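Local structure of periplasmic protein-probably involved in high-affinity Fe2+ transport (Escherichia coli F11, 5I0Y) at residues P89-S93 against D94-Y98. The protein probably takes part in high-affinity ferrous iron transport in the periplasm, and binds copper at a site required for that transport. The protein carries 1 engineered substitution. Numbering follows the deposited sequence.
With CU (copper (II) ion), chain D.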
ATOM      1  N   PRO B  89      -8.232   0.499   1.167  1.00  9.40           N
ATOM      2  CA  PRO B  89      -6.928   0.829   1.743  1.00  9.08           C
ATOM      3  C   PRO B  89      -6.971   2.228   2.349  1.00  8.68           C
ATOM      4  O   PRO B  89      -7.577   3.131   1.764  1.00  8.76           O
ATOM      5  CB  PRO B  89      -5.963   0.787   0.538  1.00  9.13           C
ATOM      6  CG  PRO B  89      -6.777   0.347  -0.624  1.00  9.94           C
ATOM      7  CD  PRO B  89      -8.218   0.594  -0.296  1.00  9.79           C
ATOM      8  N   MET B  90      -6.378   2.358   3.535  1.00  8.37           N
ATOM      9  CA  MET B  90      -6.469   3.602   4.300  1.00  9.26           C
ATOM     10  C   MET B  90      -5.178   3.853   5.036  1.00  8.94           C
ATOM     11  O   MET B  90      -4.353   2.966   5.191  1.00  8.77           O
ATOM     12  CB  MET B  90      -7.589   3.514   5.335  1.00  9.80           C
ATOM     13  CG  MET B  90      -8.904   3.033   4.766  1.00 10.25           C
ATOM     14  SD  MET B  90     -10.327   3.260   5.854  1.00 11.69           S
ATOM     15  CE  MET B  90     -10.699   4.971   5.557  1.00 12.58           C
ATOM     16  N   VAL B  91      -4.994   5.097   5.472  1.00  9.34           N
ATOM     17  CA  VAL B  91      -3.926   5.423   6.400  1.00  9.03           C
ATOM     18  C   VAL B  91      -4.455   6.305   7.533  1.00  9.03           C
ATOM     19  O   VAL B  91      -5.194   7.270   7.290  1.00  9.59           O
ATOM     20  CB  VAL B  91      -2.674   5.999   5.690  1.00  9.34           C
ATOM     21  CG1 VAL B  91      -2.965   7.334   5.021  1.00 10.01           C
ATOM     22  CG2 VAL B  91      -1.489   6.065   6.654  1.00  9.45           C
ATOM     23  N   ALA B  92      -4.105   5.925   8.759  1.00  8.75           N
ATOM     24  CA  ALA B  92      -4.466   6.688   9.965  1.00  9.43           C
ATOM     25  C   ALA B  92      -3.184   7.019  10.709  1.00  9.71           C
ATOM     26  O   ALA B  92      -2.070   6.727  10.242  1.00  9.99           O
ATOM     27  CB  ALA B  92      -5.411   5.868  10.834  1.00  9.82           C
ATOM     28  N   SER B  93      -3.319   7.610  11.890  1.00 10.37           N
ATOM     29  CA  SER B  93      -2.121   8.071  12.602  1.00 11.16           C
ATOM     30  C   SER B  93      -1.168   6.958  13.025  1.00 11.53           C
ATOM     31  O   SER B  93       0.013   7.206  13.213  1.00 12.42           O
ATOM     32  CB  SER B  93      -2.510   8.965  13.789  1.00 12.52           C
ATOM     33  OG  SER B  93      -3.194   8.196  14.747  1.00 14.14           O
ATOM     34  N   ASP B  94      -1.685   5.736  13.161  1.00 11.53           N
ATOM     35  CA  ASP B  94      -0.830   4.587  13.470  1.00 11.76           C
ATOM     36  C   ASP B  94      -0.460   3.742  12.258  1.00 11.42           C
ATOM     37  O   ASP B  94       0.038   2.637  12.416  1.00 13.04           O
ATOM     38  CB  ASP B  94      -1.521   3.694  14.499  1.00 12.70           C
ATOM     39  CG  ASP B  94      -2.833   3.131  14.004  1.00 13.29           C
ATOM     40  OD1 ASP B  94      -3.441   3.678  13.069  1.00 14.07           O
ATOM     41  OD2 ASP B  94      -3.290   2.122  14.571  1.00 16.01           O
ATOM     42  N   GLY B  95      -0.688   4.261  11.058  1.00 10.19           N
ATOM     43  CA  GLY B  95      -0.171   3.619   9.861  1.00  9.63           C
ATOM     44  C   GLY B  95      -1.265   3.106   8.947  1.00  8.84           C
ATOM     45  O   GLY B  95      -2.463   3.332   9.160  1.00  8.58           O
ATOM     46  N   PRO B  96      -0.860   2.420   7.876  1.00  8.61           N
ATOM     47  CA  PRO B  96      -1.861   1.971   6.897  1.00  8.47           C
ATOM     48  C   PRO B  96      -2.634   0.746   7.363  1.00  8.48           C
ATOM     49  O   PRO B  96      -2.133  -0.039   8.168  1.00  9.16           O
ATOM     50  CB  PRO B  96      -0.995   1.608   5.680  1.00  8.38           C
ATOM     51  CG  PRO B  96       0.331   1.251   6.257  1.00  8.51           C
ATOM     52  CD  PRO B  96       0.526   2.173   7.438  1.00  8.77           C
ATOM     53  N   HIS B  97      -3.846   0.590   6.844  1.00  7.92           N
ATOM     54  CA  HIS B  97      -4.679  -0.594   7.138  1.00  7.77           C
ATOM     55  C   HIS B  97      -5.711  -0.733   6.055  1.00  7.58           C
ATOM     56  O   HIS B  97      -5.705   0.035   5.080  1.00  8.00           O
ATOM     57  CB  HIS B  97      -5.313  -0.468   8.546  1.00  8.24           C
ATOM     58  CG  HIS B  97      -6.290   0.667   8.662  1.00  8.30           C
ATOM     59  ND1 HIS B  97      -6.040   1.786   9.387  1.00  9.05           N
ATOM     60  CD2 HIS B  97      -7.529   0.854   8.069  1.00  7.99           C
ATOM     61  CE1 HIS B  97      -7.086   2.627   9.263  1.00  8.83           C
ATOM     62  NE2 HIS B  97      -7.990   2.072   8.455  1.00  8.92           N
ATOM     63  N   TYR B  98      -6.580  -1.745   6.185  1.00  7.30           N
ATOM     64  CA  TYR B  98      -7.781  -1.825   5.341  1.00  7.39           C
ATOM     65  C   TYR B  98      -9.002  -1.694   6.225  1.00  7.49           C
ATOM     66  O   TYR B  98      -9.030  -2.265   7.306  1.00  7.73           O
ATOM     67  CB  TYR B  98      -7.837  -3.153   4.560  1.00  7.08           C
ATOM     68  CG  TYR B  98      -6.615  -3.378   3.706  1.00  6.79           C
ATOM     69  CD1 TYR B  98      -6.566  -2.893   2.393  1.00  6.65           C
ATOM     70  CD2 TYR B  98      -5.521  -4.063   4.211  1.00  6.77           C
ATOM     71  CE1 TYR B  98      -5.441  -3.096   1.608  1.00  6.81           C
ATOM     72  CE2 TYR B  98      -4.381  -4.272   3.433  1.00  6.74           C
ATOM     73  CZ  TYR B  98      -4.348  -3.780   2.135  1.00  6.64           C
ATOM     74  OH  TYR B  98      -3.218  -3.981   1.369  1.00  7.00           O
TER
HETATM   75 CU    CU D 202      -9.647   3.172   8.002  1.00  9.66          CU
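Met90 and His97 reach the same copper ion by different torsions. In Met90, CG stands anti to the carbonyl carbon and the chain runs on extended (chi2 -167°), which carries SD to the metal at 2.3 Å; a bend at the last torsion turns the methyl CE aside. In His97, CG sits between the backbone N and the carbonyl carbon (chi1 65°). The ring therefore leans toward the neighbouring strand, and NE2 binds copper at 2.0 Å. The two side chains cross at a slant, with Met90 CB 3.5 Å from His97 NE2. Ala92 CB lies at the edge of the same ring, 4.0 Å from His97 CE1.

The residues belong to a beta hairpin closed by a type I turn from Ala92 to Gly95. Met90 and His97 form a hydrogen-bonded antiparallel pair. Met90 N donates to His97 O, and His97 N returns a bond to Met90 O, both at 2.9 Å. Ala92 and Gly95 form the next such pair, and the Ala92 N to Gly95 O bond is almost straight (178° at the hydrogen). The Met90-His97 bonds hold the backbones of the two copper ligands directly opposite each other.

His44 of the same chain and His127 of the second subunit complete the copper site, so the metal links the two chains. Strand 43-51 also brings the engineered Gln46 against His97.

The other face carries Pro89, Val91, Pro96 and Tyr98. There Pro89 CB packs on Tyr98 CE1 at 4.1 Å. The phenol OH of Tyr98 is held by the backbone of Ile65 and Leu68.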